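Local coordinates for 3-carboxy-cis,cis-muconate cycloisomerase (PDB 1Q5N), which is a largely helical enzyme of the fumarase/aspartase superfamily, with long helices forming the core of an assembly of four identical chains, at residues A[168-173]-A[347-352]; A[257-262]-A[290-295]; A[139-144]-A[444-449]; A[246-251]-A[296-301]; A[127-132]-A[242-247]. All coordinates share one frame; numbering follows the deposited sequence.

Contact 1 of 5, residues A[168-173]-A[347-352]; sequences HKLARW and DVLKGM
L170 of helix 166-191 reaches toward L349 and M352 near the end of helix 323-351. Its CB lies against the backbone of A144, on the neighbouring helix 110-146. CG stands beside the backbone N and anti to the carbonyl carbon, with chi1 at -71°. From there the two methyls part. CD1 packs against the backbone O of Q143. CD2 carries the cross-contact: it lies 4.2 Å from L349 CD2 and 4.1 Å from M352 CE. L170 passes both of these side chains alongside, running in the opposite direction. L349 uses the same CD2 methyl for W173, 4.4 Å from W173 CE3, and meets the indole at an oblique angle. In M352, CG is anti to the backbone N, and the side chain bends at chi3 (-36°), which turns CE back to L170. No hydrogen bond crosses here; the contact is apolar and mostly buried. The W173 ring has the backbone O of K169 on one face, 3.2 Å above the ring plane and offset toward the rim. Q143 of helix 110-146 donates from NE2 to L349 O. The contact joins helix 166-191 to the last turn of helix 323-351 and to M352, with helix 110-146 packed beside both and helix 235-261 touching W173 and V348.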
# COMPACT_ATOMS: atom_id res chain seq x y z
N HIS A 168 19.62 27.47 -4.07
CA HIS A 168 18.16 27.46 -4.01
C HIS A 168 17.60 26.01 -3.72
O HIS A 168 16.67 25.86 -2.93
CB HIS A 168 17.58 28.01 -5.29
CG HIS A 168 16.12 28.30 -5.19
ND1 HIS A 168 15.23 27.94 -6.17
CD2 HIS A 168 15.41 28.98 -4.26
CE1 HIS A 168 14.03 28.39 -5.85
NE2 HIS A 168 14.10 29.02 -4.69
N LYS A 169 18.15 24.96 -4.34
CA LYS A 169 17.72 23.60 -4.03
C LYS A 169 17.95 23.35 -2.52
O LYS A 169 17.07 22.80 -1.83
CB LYS A 169 18.55 22.56 -4.80
CG LYS A 169 18.28 22.42 -6.27
CD LYS A 169 19.10 21.27 -6.80
CE LYS A 169 18.64 20.82 -8.19
NZ LYS A 169 17.26 20.25 -8.24
N LEU A 170 19.12 23.75 -2.02
CA LEU A 170 19.45 23.55 -0.61
C LEU A 170 18.50 24.32 0.33
O LEU A 170 18.11 23.79 1.40
CB LEU A 170 20.91 23.95 -0.33
CG LEU A 170 21.90 22.94 -0.96
CD1 LEU A 170 23.32 23.54 -1.07
CD2 LEU A 170 21.92 21.73 -0.08
N ALA A 171 18.10 25.53 -0.07
CA ALA A 171 17.18 26.29 0.77
C ALA A 171 15.81 25.59 0.79
O ALA A 171 15.14 25.54 1.84
CB ALA A 171 17.06 27.75 0.26
N ARG A 172 15.39 25.07 -0.37
CA ARG A 172 14.12 24.36 -0.47
C ARG A 172 14.13 23.13 0.51
O ARG A 172 13.16 22.89 1.24
CB ARG A 172 13.87 23.92 -1.92
CG ARG A 172 13.34 25.04 -2.82
CD ARG A 172 13.58 24.71 -4.32
NE ARG A 172 13.09 23.37 -4.69
CZ ARG A 172 13.50 22.70 -5.76
NH1 ARG A 172 14.38 23.25 -6.58
NH2 ARG A 172 13.05 21.46 -5.99
N TRP A 173 15.24 22.39 0.54
CA TRP A 173 15.35 21.24 1.42
C TRP A 173 15.37 21.64 2.91
O TRP A 173 14.76 20.96 3.78
CB TRP A 173 16.61 20.41 1.07
CG TRP A 173 16.61 19.94 -0.33
CD1 TRP A 173 15.52 19.83 -1.16
CD2 TRP A 173 17.72 19.44 -1.08
NE1 TRP A 173 15.89 19.28 -2.35
CE2 TRP A 173 17.24 19.04 -2.33
CE3 TRP A 173 19.09 19.29 -0.79
CZ2 TRP A 173 18.06 18.49 -3.32
CZ3 TRP A 173 19.93 18.74 -1.78
CH2 TRP A 173 19.40 18.35 -3.03
N ASP A 347 25.26 12.51 6.24
CA ASP A 347 26.60 12.29 5.68
C ASP A 347 26.79 12.99 4.32
O ASP A 347 27.82 13.61 4.08
CB ASP A 347 26.87 10.80 5.43
CG ASP A 347 27.14 10.06 6.68
OD1 ASP A 347 27.31 10.73 7.73
OD2 ASP A 347 27.18 8.80 6.62
N VAL A 348 25.80 12.84 3.44
CA VAL A 348 25.87 13.44 2.12
C VAL A 348 25.80 14.97 2.17
O VAL A 348 26.54 15.64 1.45
CB VAL A 348 24.72 12.88 1.18
CG1 VAL A 348 24.60 13.71 -0.13
CG2 VAL A 348 24.99 11.44 0.85
N LEU A 349 24.91 15.54 3.01
CA LEU A 349 24.80 16.99 3.09
C LEU A 349 26.10 17.60 3.61
O LEU A 349 26.45 18.70 3.20
CB LEU A 349 23.67 17.43 3.99
CG LEU A 349 22.26 17.33 3.45
CD1 LEU A 349 21.27 17.65 4.59
CD2 LEU A 349 22.05 18.28 2.31
N LYS A 350 26.79 16.89 4.49
CA LYS A 350 28.04 17.36 5.06
C LYS A 350 29.25 17.24 4.15
O LYS A 350 30.05 18.16 4.10
CB LYS A 350 28.36 16.64 6.36
CG LYS A 350 27.57 17.15 7.55
CD LYS A 350 27.98 16.41 8.82
CE LYS A 350 27.36 17.08 10.02
NZ LYS A 350 27.69 16.33 11.27
N GLY A 351 29.38 16.11 3.45
CA GLY A 351 30.57 15.93 2.63
C GLY A 351 30.37 15.98 1.13
O GLY A 351 31.17 15.48 0.35
N MET A 352 29.24 16.56 0.76
CA MET A 352 28.81 16.76 -0.62
C MET A 352 29.93 17.44 -1.45
O MET A 352 30.45 18.49 -1.08
CB MET A 352 27.62 17.69 -0.55
CG MET A 352 26.90 17.92 -1.82
SD MET A 352 25.77 19.35 -1.64
CE MET A 352 25.18 19.17 0.05

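Contact 2 of 5, residues A[257-262]-A[290-295]; sequences DWSLMM and VAAASV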
# COMPACT_ATOMS: atom_id res chain seq x y z
N ASP A 257 17.31 13.50 -6.40
CA ASP A 257 18.03 14.62 -7.01
C ASP A 257 19.58 14.47 -7.05
O ASP A 257 20.18 14.63 -8.12
CB ASP A 257 17.66 15.97 -6.34
CG ASP A 257 16.26 16.41 -6.66
OD1 ASP A 257 15.60 15.81 -7.55
OD2 ASP A 257 15.78 17.36 -6.03
N TRP A 258 20.21 14.14 -5.92
CA TRP A 258 21.64 14.09 -5.98
C TRP A 258 22.13 12.89 -6.79
O TRP A 258 23.18 12.98 -7.44
CB TRP A 258 22.30 14.18 -4.56
CG TRP A 258 22.38 12.90 -3.76
CD1 TRP A 258 23.08 11.79 -4.09
CD2 TRP A 258 21.80 12.64 -2.47
NE1 TRP A 258 22.99 10.85 -3.10
CE2 TRP A 258 22.21 11.34 -2.09
CE3 TRP A 258 20.98 13.38 -1.60
CZ2 TRP A 258 21.84 10.74 -0.86
CZ3 TRP A 258 20.60 12.78 -0.37
CH2 TRP A 258 21.04 11.47 -0.03
N SER A 259 21.37 11.79 -6.85
CA SER A 259 21.88 10.67 -7.66
C SER A 259 21.70 11.02 -9.14
O SER A 259 22.45 10.56 -9.99
CB SER A 259 21.19 9.34 -7.30
OG SER A 259 19.79 9.36 -7.52
N LEU A 260 20.69 11.83 -9.48
CA LEU A 260 20.52 12.23 -10.88
C LEU A 260 21.71 13.17 -11.23
O LEU A 260 22.23 13.17 -12.37
CB LEU A 260 19.21 12.99 -11.11
CG LEU A 260 17.95 12.12 -11.23
CD1 LEU A 260 16.74 13.05 -11.40
CD2 LEU A 260 18.05 11.16 -12.43
N MET A 261 22.13 13.96 -10.25
CA MET A 261 23.24 14.89 -10.49
C MET A 261 24.58 14.16 -10.55
O MET A 261 25.58 14.75 -10.94
CB MET A 261 23.24 16.01 -9.43
CG MET A 261 22.04 16.95 -9.56
SD MET A 261 21.87 18.16 -8.17
CE MET A 261 23.05 19.18 -8.61
N MET A 262 24.60 12.90 -10.15
CA MET A 262 25.80 12.10 -10.20
C MET A 262 25.87 11.28 -11.48
O MET A 262 26.86 10.54 -11.66
CB MET A 262 25.84 11.10 -9.03
CG MET A 262 26.62 11.52 -7.86
SD MET A 262 26.54 10.35 -6.48
CE MET A 262 27.91 9.26 -6.85
N VAL A 290 25.92 4.98 -3.21
CA VAL A 290 25.54 4.05 -2.18
C VAL A 290 24.53 4.64 -1.19
O VAL A 290 23.63 3.94 -0.77
CB VAL A 290 26.81 3.58 -1.43
CG1 VAL A 290 26.45 2.71 -0.27
CG2 VAL A 290 27.68 2.79 -2.39
N ALA A 291 24.67 5.91 -0.85
CA ALA A 291 23.75 6.44 0.12
C ALA A 291 22.35 6.61 -0.50
O ALA A 291 21.31 6.40 0.16
CB ALA A 291 24.27 7.78 0.68
N ALA A 292 22.33 6.98 -1.78
CA ALA A 292 21.03 7.19 -2.43
C ALA A 292 20.25 5.86 -2.51
O ALA A 292 19.04 5.83 -2.28
CB ALA A 292 21.24 7.80 -3.85
N ALA A 293 20.97 4.77 -2.82
CA ALA A 293 20.34 3.47 -2.93
C ALA A 293 19.58 3.08 -1.64
O ALA A 293 18.43 2.61 -1.70
CB ALA A 293 21.41 2.41 -3.30
N SER A 294 20.19 3.29 -0.48
CA SER A 294 19.53 3.01 0.79
C SER A 294 18.35 3.95 1.04
O SER A 294 17.28 3.53 1.46
CB SER A 294 20.49 3.21 1.97
OG SER A 294 21.54 2.29 1.87
N VAL A 295 18.58 5.24 0.85
CA VAL A 295 17.52 6.19 1.08
C VAL A 295 16.33 5.94 0.14
O VAL A 295 15.20 6.04 0.56
CB VAL A 295 18.03 7.68 0.94
CG1 VAL A 295 16.89 8.67 1.09
CG2 VAL A 295 19.07 7.98 2.04
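W258 brings the pyrrole side of its indole against the methyl of A292, obliquely. W258 NE1 is 3.6 Å from A292 CB. The two residues belong to helices 235-261 and 290-311 of the long-helix bundle that marks the fumarase/aspartase superfamily. Here the short segments run roughly antiparallel, at 144°, with their axes 9.6 Å apart at closest approach. CG of W258 sits between the backbone N and the carbonyl carbon, with chi1 at 83°. This torsion swings the ring out across the gap to the start of the facing helix. The six-membered ring also takes part: W258 CZ2 is 4.1 Å from A291 CB and 3.9 Å from A292 N. Both alanine methyls meet the indole obliquely. Small residues on helix 290-311 let the large ring come close to its backbone. The indole N-H is satisfied by E271. Its OE2 accepts from W258 NE1 and from A292 N, while its OE1 accepts from A291 N. One carboxylate thus ties the indole to the first turn of helix 290-311, and the N-terminal end of that helix would probably favour its negative charge. V348 of helix 323-351 touches both W258 and A291. S259 turns its hydroxyl back to its own helix, where OG is hydrogen-bonded to A255 O. Its methylene faces across, with S259 CB 3.8 Å from A292 CB.

Contact 3 of 5, residues A[139-144]-A[444-449]; sequences TALSQA and AVLQEA
L141 of helix 110-146 packs its side chain against V445, L446 and A449 at the end of the modelled chain. Its CG lies beside the backbone N, anti to the carbonyl carbon, with chi1 at -70°. This places CG on the side of segment 444-449, and the two methyls part from there to different partners. L141 CD2 lies 4.0 Å from V445 CG2 and 4.0 Å from L446 CD2. It also rests against the V445 carbonyl, 3.9 Å from V445 O. L141 CD1 points to the last modelled residue, 4.0 Å from A449 CB. That last contact is doubtful, since the backbone there comes too close to itself in the model. L446 adopts the same first torsion as L141, at -75°, but its bond from the backbone starts out along the interface. Only the end of its side chain turns in, so that L446 CD2 meets both the methyl of L141 and its backbone, 4.0 Å from L141 O. V445 has an unusual torsion. Its chi1 of -16° nearly eclipses CG1 with the backbone N, which suggests strain or an imprecise fit. Its side chain crosses that of L141 obliquely. V445 also packs on C228 of the second subunit. No hydrogen bond crosses between the segments. The C-terminal helix 438-447 lies here against helix 110-146, a long helix in the central helical bundle of the fumarase/aspartase superfamily.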
# COMPACT_ATOMS: atom_id res chain seq x y z
N THR A 139 22.95 21.90 8.68
CA THR A 139 23.85 21.65 7.58
C THR A 139 23.23 22.16 6.23
O THR A 139 23.92 22.82 5.45
CB THR A 139 24.19 20.17 7.52
OG1 THR A 139 24.68 19.77 8.80
CG2 THR A 139 25.24 19.90 6.47
N ALA A 140 21.94 21.93 5.97
CA ALA A 140 21.42 22.41 4.70
C ALA A 140 21.45 23.94 4.66
O ALA A 140 21.74 24.51 3.62
CB ALA A 140 20.00 21.90 4.44
N LEU A 141 21.13 24.60 5.78
CA LEU A 141 21.13 26.06 5.79
C LEU A 141 22.56 26.58 5.50
O LEU A 141 22.75 27.48 4.73
CB LEU A 141 20.68 26.62 7.13
CG LEU A 141 19.24 26.50 7.61
CD1 LEU A 141 19.23 26.78 9.12
CD2 LEU A 141 18.33 27.47 6.86
N SER A 142 23.56 25.98 6.12
CA SER A 142 24.93 26.41 5.94
C SER A 142 25.42 26.24 4.47
O SER A 142 26.07 27.13 3.92
CB SER A 142 25.80 25.65 6.92
OG SER A 142 27.12 25.58 6.45
N GLN A 143 25.09 25.11 3.85
CA GLN A 143 25.48 24.84 2.47
C GLN A 143 24.69 25.73 1.54
O GLN A 143 25.19 26.15 0.52
CB GLN A 143 25.21 23.37 2.13
CG GLN A 143 26.05 22.46 2.99
CD GLN A 143 27.44 22.25 2.43
OE1 GLN A 143 28.14 23.20 2.04
NE2 GLN A 143 27.86 20.98 2.37
N ALA A 144 23.45 26.02 1.90
CA ALA A 144 22.65 26.88 1.03
C ALA A 144 23.32 28.24 0.87
O ALA A 144 23.28 28.85 -0.21
CB ALA A 144 21.24 27.07 1.60
N ALA A 444 14.77 34.52 2.73
CA ALA A 444 13.55 34.22 3.46
C ALA A 444 13.73 32.91 4.24
O ALA A 444 13.36 32.88 5.43
CB ALA A 444 12.34 34.16 2.51
N VAL A 445 14.33 31.85 3.66
CA VAL A 445 14.48 30.66 4.48
C VAL A 445 15.56 30.78 5.52
O VAL A 445 15.46 30.11 6.55
CB VAL A 445 14.63 29.30 3.69
CG1 VAL A 445 14.21 29.44 2.27
CG2 VAL A 445 15.96 28.70 3.92
N LEU A 446 16.59 31.59 5.28
CA LEU A 446 17.64 31.79 6.28
C LEU A 446 17.05 32.56 7.48
O LEU A 446 17.49 32.39 8.61
CB LEU A 446 18.82 32.58 5.71
CG LEU A 446 19.74 31.81 4.76
CD1 LEU A 446 20.85 32.72 4.27
CD2 LEU A 446 20.32 30.62 5.45
N GLN A 447 16.05 33.39 7.25
CA GLN A 447 15.39 34.09 8.36
C GLN A 447 14.43 33.25 9.21
O GLN A 447 14.40 33.41 10.43
CB GLN A 447 14.60 35.28 7.87
CG GLN A 447 15.42 36.52 7.69
CD GLN A 447 14.54 37.69 7.26
OE1 GLN A 447 13.65 38.14 8.03
NE2 GLN A 447 14.75 38.18 6.02
N GLU A 448 13.61 32.37 8.59
CA GLU A 448 12.69 31.59 9.41
C GLU A 448 13.47 30.77 10.43
O GLU A 448 12.89 30.17 11.33
CB GLU A 448 11.71 30.70 8.58
CG GLU A 448 12.27 29.82 7.46
CD GLU A 448 11.26 28.74 6.91
OE1 GLU A 448 10.02 28.93 6.97
OE2 GLU A 448 11.73 27.71 6.37
N ALA A 449 14.80 30.81 10.34
CA ALA A 449 15.69 30.10 11.25
C ALA A 449 16.07 30.82 12.57
O ALA A 449 16.49 30.07 13.47
CB ALA A 449 16.96 29.70 10.52

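Contact 4 of 5, residues A[246-251]-A[296-301]; sequences IITGNV and LAAANR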
# COMPACT_ATOMS: atom_id res chain seq x y z
N ILE A 246 6.58 11.41 6.30
CA ILE A 246 6.85 12.63 5.58
C ILE A 246 8.35 12.92 5.56
O ILE A 246 8.91 13.34 4.54
CB ILE A 246 6.11 13.82 6.19
CG1 ILE A 246 4.60 13.70 5.89
CG2 ILE A 246 6.67 15.14 5.66
CD1 ILE A 246 3.79 14.65 6.77
N ILE A 247 9.03 12.66 6.68
CA ILE A 247 10.46 12.91 6.73
C ILE A 247 11.16 11.99 5.73
O ILE A 247 12.07 12.42 5.03
CB ILE A 247 11.04 12.66 8.17
CG1 ILE A 247 10.49 13.75 9.11
CG2 ILE A 247 12.59 12.58 8.13
CD1 ILE A 247 10.62 13.40 10.62
N THR A 248 10.74 10.74 5.66
CA THR A 248 11.40 9.84 4.73
C THR A 248 11.13 10.30 3.31
O THR A 248 12.03 10.24 2.48
CB THR A 248 10.94 8.40 4.92
OG1 THR A 248 11.42 7.95 6.17
CG2 THR A 248 11.49 7.47 3.80
N GLY A 249 9.90 10.77 3.04
CA GLY A 249 9.62 11.27 1.70
C GLY A 249 10.52 12.49 1.36
O GLY A 249 10.97 12.61 0.22
N ASN A 250 10.79 13.40 2.32
CA ASN A 250 11.65 14.56 2.03
C ASN A 250 13.08 14.13 1.65
O ASN A 250 13.66 14.69 0.70
CB ASN A 250 11.80 15.53 3.24
CG ASN A 250 10.51 16.29 3.56
OD1 ASN A 250 9.83 16.80 2.66
ND2 ASN A 250 10.19 16.39 4.85
N VAL A 251 13.67 13.16 2.35
CA VAL A 251 15.05 12.82 2.00
C VAL A 251 15.08 11.91 0.76
O VAL A 251 16.10 11.84 0.04
CB VAL A 251 15.86 12.22 3.21
CG1 VAL A 251 15.90 13.27 4.35
CG2 VAL A 251 15.24 10.91 3.71
N LEU A 296 16.59 5.59 -1.11
CA LEU A 296 15.52 5.39 -2.05
C LEU A 296 14.80 4.08 -1.73
O LEU A 296 13.59 3.98 -1.96
CB LEU A 296 16.03 5.48 -3.49
CG LEU A 296 16.30 6.95 -3.88
CD1 LEU A 296 17.07 7.05 -5.22
CD2 LEU A 296 14.98 7.70 -3.97
N ALA A 297 15.51 3.10 -1.18
CA ALA A 297 14.85 1.86 -0.75
C ALA A 297 13.88 2.20 0.43
O ALA A 297 12.77 1.70 0.51
CB ALA A 297 15.87 0.82 -0.32
N ALA A 298 14.29 3.06 1.34
CA ALA A 298 13.42 3.43 2.45
C ALA A 298 12.22 4.24 1.90
O ALA A 298 11.10 4.11 2.39
CB ALA A 298 14.22 4.24 3.48
N ALA A 299 12.45 5.02 0.84
CA ALA A 299 11.35 5.82 0.28
C ALA A 299 10.32 4.97 -0.51
O ALA A 299 9.29 5.50 -0.96
CB ALA A 299 11.91 6.93 -0.59
N ASN A 300 10.65 3.71 -0.73
CA ASN A 300 9.78 2.70 -1.39
C ASN A 300 9.04 1.94 -0.23
O ASN A 300 7.81 1.80 -0.22
CB ASN A 300 10.67 1.70 -2.19
CG ASN A 300 9.98 0.35 -2.51
OD1 ASN A 300 9.96 -0.06 -3.68
ND2 ASN A 300 9.47 -0.35 -1.50
N ARG A 301 9.81 1.49 0.77
CA ARG A 301 9.31 0.70 1.87
C ARG A 301 8.37 1.45 2.88
O ARG A 301 7.32 0.90 3.31
CB ARG A 301 10.55 0.09 2.54
CG ARG A 301 10.35 -1.14 3.41
CD ARG A 301 9.93 -2.43 2.66
NE ARG A 301 9.54 -3.51 3.60
CZ ARG A 301 10.25 -3.86 4.69
NH1 ARG A 301 11.37 -3.21 5.02
NH2 ARG A 301 9.89 -4.90 5.46
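T248 turns its methyl toward A298 and A299, and its hydroxyl another way. The contact joins helices 235-261 and 290-311, two long helices in the central bundle of the fumarase/aspartase fold. T248 supplies the one side chain from its segment; the facing side offers only alanines and backbone. CG2 of T248 is anti to the backbone N, and OG1 stands beside that N with chi1 at -68°. This rotation presents the methyl to helix 290-311. It settles beside the A298 carbonyl, with T248 CG2 3.7 Å from A298 O. The carbonyl carbon is almost as near, at 3.8 Å from T248 CG2 to A298 C, so the methyl flanks the C=O bond and does not meet it end on. The two alanine methyls are turned differently. A298 CB points toward T248 and is 4.2 Å from T248 CG2. A299 CB points along the interface, and the threonine methyl reaches its backbone more closely than its CB. The contact is buried, and no hydrogen bond crosses it. The hydroxyl is satisfied by another helix: T248 OG1 is hydrogen-bonded to T338 OG1 of helix 323-351, and makes a weak bond to L244 O in its own helix. T248 therefore packs with one branch and bonds to a third helix with the other. In the facing helix, A297 O accepts from both N300 N and R301 N, which holds the turn around A298 and A299. Against that turn, T248 CG2 lies 3.9 Å from A299 CA.

Contact 5 of 5, residues A[127-132]-A[242-247]; sequences AIVQNQ and SVLGII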
# COMPACT_ATOMS: atom_id res chain seq x y z
N ALA A 127 13.53 11.43 19.94
CA ALA A 127 14.58 12.35 20.37
C ALA A 127 15.74 12.22 19.38
O ALA A 127 16.28 13.20 18.92
CB ALA A 127 15.08 12.02 21.86
N ILE A 128 16.12 10.99 19.06
CA ILE A 128 17.19 10.77 18.10
C ILE A 128 16.81 11.29 16.71
O ILE A 128 17.59 12.01 16.11
CB ILE A 128 17.55 9.29 17.99
CG1 ILE A 128 18.25 8.85 19.26
CG2 ILE A 128 18.49 9.04 16.77
CD1 ILE A 128 18.39 7.36 19.31
N VAL A 129 15.60 10.96 16.22
CA VAL A 129 15.19 11.41 14.89
C VAL A 129 15.13 12.93 14.85
O VAL A 129 15.55 13.56 13.86
CB VAL A 129 13.80 10.81 14.49
CG1 VAL A 129 13.17 11.62 13.37
CG2 VAL A 129 13.97 9.38 14.07
N GLN A 130 14.63 13.53 15.93
CA GLN A 130 14.52 14.99 15.95
C GLN A 130 15.92 15.61 15.88
O GLN A 130 16.17 16.58 15.17
CB GLN A 130 13.80 15.46 17.22
CG GLN A 130 13.80 16.97 17.34
CD GLN A 130 12.78 17.48 18.32
OE1 GLN A 130 12.39 16.79 19.27
NE2 GLN A 130 12.34 18.73 18.11
N ASN A 131 16.85 15.03 16.62
CA ASN A 131 18.17 15.59 16.57
C ASN A 131 18.78 15.41 15.16
O ASN A 131 19.50 16.28 14.69
CB ASN A 131 19.05 14.95 17.64
CG ASN A 131 20.42 15.60 17.68
OD1 ASN A 131 21.44 14.91 17.55
ND2 ASN A 131 20.46 16.94 17.84
N GLN A 132 18.50 14.29 14.48
CA GLN A 132 19.03 14.10 13.12
C GLN A 132 18.43 15.16 12.20
O GLN A 132 19.12 15.76 11.41
CB GLN A 132 18.67 12.73 12.59
CG GLN A 132 19.32 11.60 13.33
CD GLN A 132 18.83 10.26 12.78
OE1 GLN A 132 17.65 9.96 12.88
NE2 GLN A 132 19.73 9.47 12.19
N SER A 242 2.91 8.72 10.58
CA SER A 242 2.67 9.66 9.47
C SER A 242 3.74 10.76 9.35
O SER A 242 4.09 11.18 8.25
CB SER A 242 1.26 10.30 9.58
OG SER A 242 1.20 11.21 10.65
N VAL A 243 4.27 11.22 10.47
CA VAL A 243 5.29 12.25 10.47
C VAL A 243 6.64 11.65 10.01
O VAL A 243 7.38 12.27 9.24
CB VAL A 243 5.33 12.89 11.88
CG1 VAL A 243 6.57 13.80 12.05
CG2 VAL A 243 4.06 13.74 12.06
N LEU A 244 6.95 10.43 10.46
CA LEU A 244 8.17 9.76 10.05
C LEU A 244 8.06 9.53 8.54
O LEU A 244 9.04 9.68 7.82
CB LEU A 244 8.34 8.43 10.79
CG LEU A 244 8.48 8.66 12.32
CD1 LEU A 244 8.47 7.26 13.00
CD2 LEU A 244 9.76 9.51 12.67
N GLY A 245 6.87 9.18 8.07
CA GLY A 245 6.66 8.97 6.65
C GLY A 245 6.97 10.23 5.83
O GLY A 245 7.58 10.12 4.76
N ILE A 246 6.58 11.41 6.30
CA ILE A 246 6.85 12.63 5.58
C ILE A 246 8.35 12.92 5.56
O ILE A 246 8.91 13.34 4.54
CB ILE A 246 6.11 13.82 6.19
CG1 ILE A 246 4.60 13.70 5.89
CG2 ILE A 246 6.67 15.14 5.66
CD1 ILE A 246 3.79 14.65 6.77
N ILE A 247 9.03 12.66 6.68
CA ILE A 247 10.46 12.91 6.73
C ILE A 247 11.16 11.99 5.73
O ILE A 247 12.07 12.42 5.03
CB ILE A 247 11.04 12.66 8.17
CG1 ILE A 247 10.49 13.75 9.11
CG2 ILE A 247 12.59 12.58 8.13
CD1 ILE A 247 10.62 13.40 10.62
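The backbone bond from Q132 N to I128 O, 2.9 Å long, holds the helical turn from which V129 reaches L244 and I247. Helices 110-146 and 235-261 meet here, inside the central helical bundle of the fumarase/aspartase superfamily and near the middle of the chain. V129 does the work on its side with a single methyl. A chi1 of 161° puts CG1 anti to the backbone N, on the side of helix 235-261. L244 and I247 lie three residues apart, one turn along helix 235-261, and offer a pair of methyls to V129 CG1. L244 starts out along the interface and bends in at its tip; V129 CG1 is 4.1 Å from L244 CD2. I247 points toward V129 from the start, with CG1 beside its backbone N. Neither side chain lies parallel to that of V129. The backbones stay well apart, with the CA atoms of V129 and L244 8.7 Å from each other, so only methyl ends bridge the gap. Nothing polar crosses between these segments. Flanking glutamines tie helix 110-146 to other helices. Q130 bonds to K188 and N185 of helix 166-191, and Q132 NE2 donates to A339 O of helix 323-351. L244 also packs on F335 and T338 of that last helix. The second methyl to close on V129 comes from I247, with I247 CD1 4.2 Å from V129 CG1.

All five contacts involve the central helices. Contacts 2 and 4 join the same two helices, 235-261 and 290-311, with centres about 12 Å apart; V295 CG1 of contact 2 touches V251 O of contact 4 at 3.4 Å. Contact 5 continues along helix 235-261 and shares I246 and I247 with contact 4, about 11 Å away between centres. Contact 1 lies between contacts 2 and 3. It meets contact 2 through V348 and W258, and contact 3 through L349 O and Q143 NE2, 2.8 Å apart. Contacts 2 and 3 do not touch, their centres being about 22 Å apart. Every contact has second-subunit neighbours, which fits a bundle continued across the tetramer.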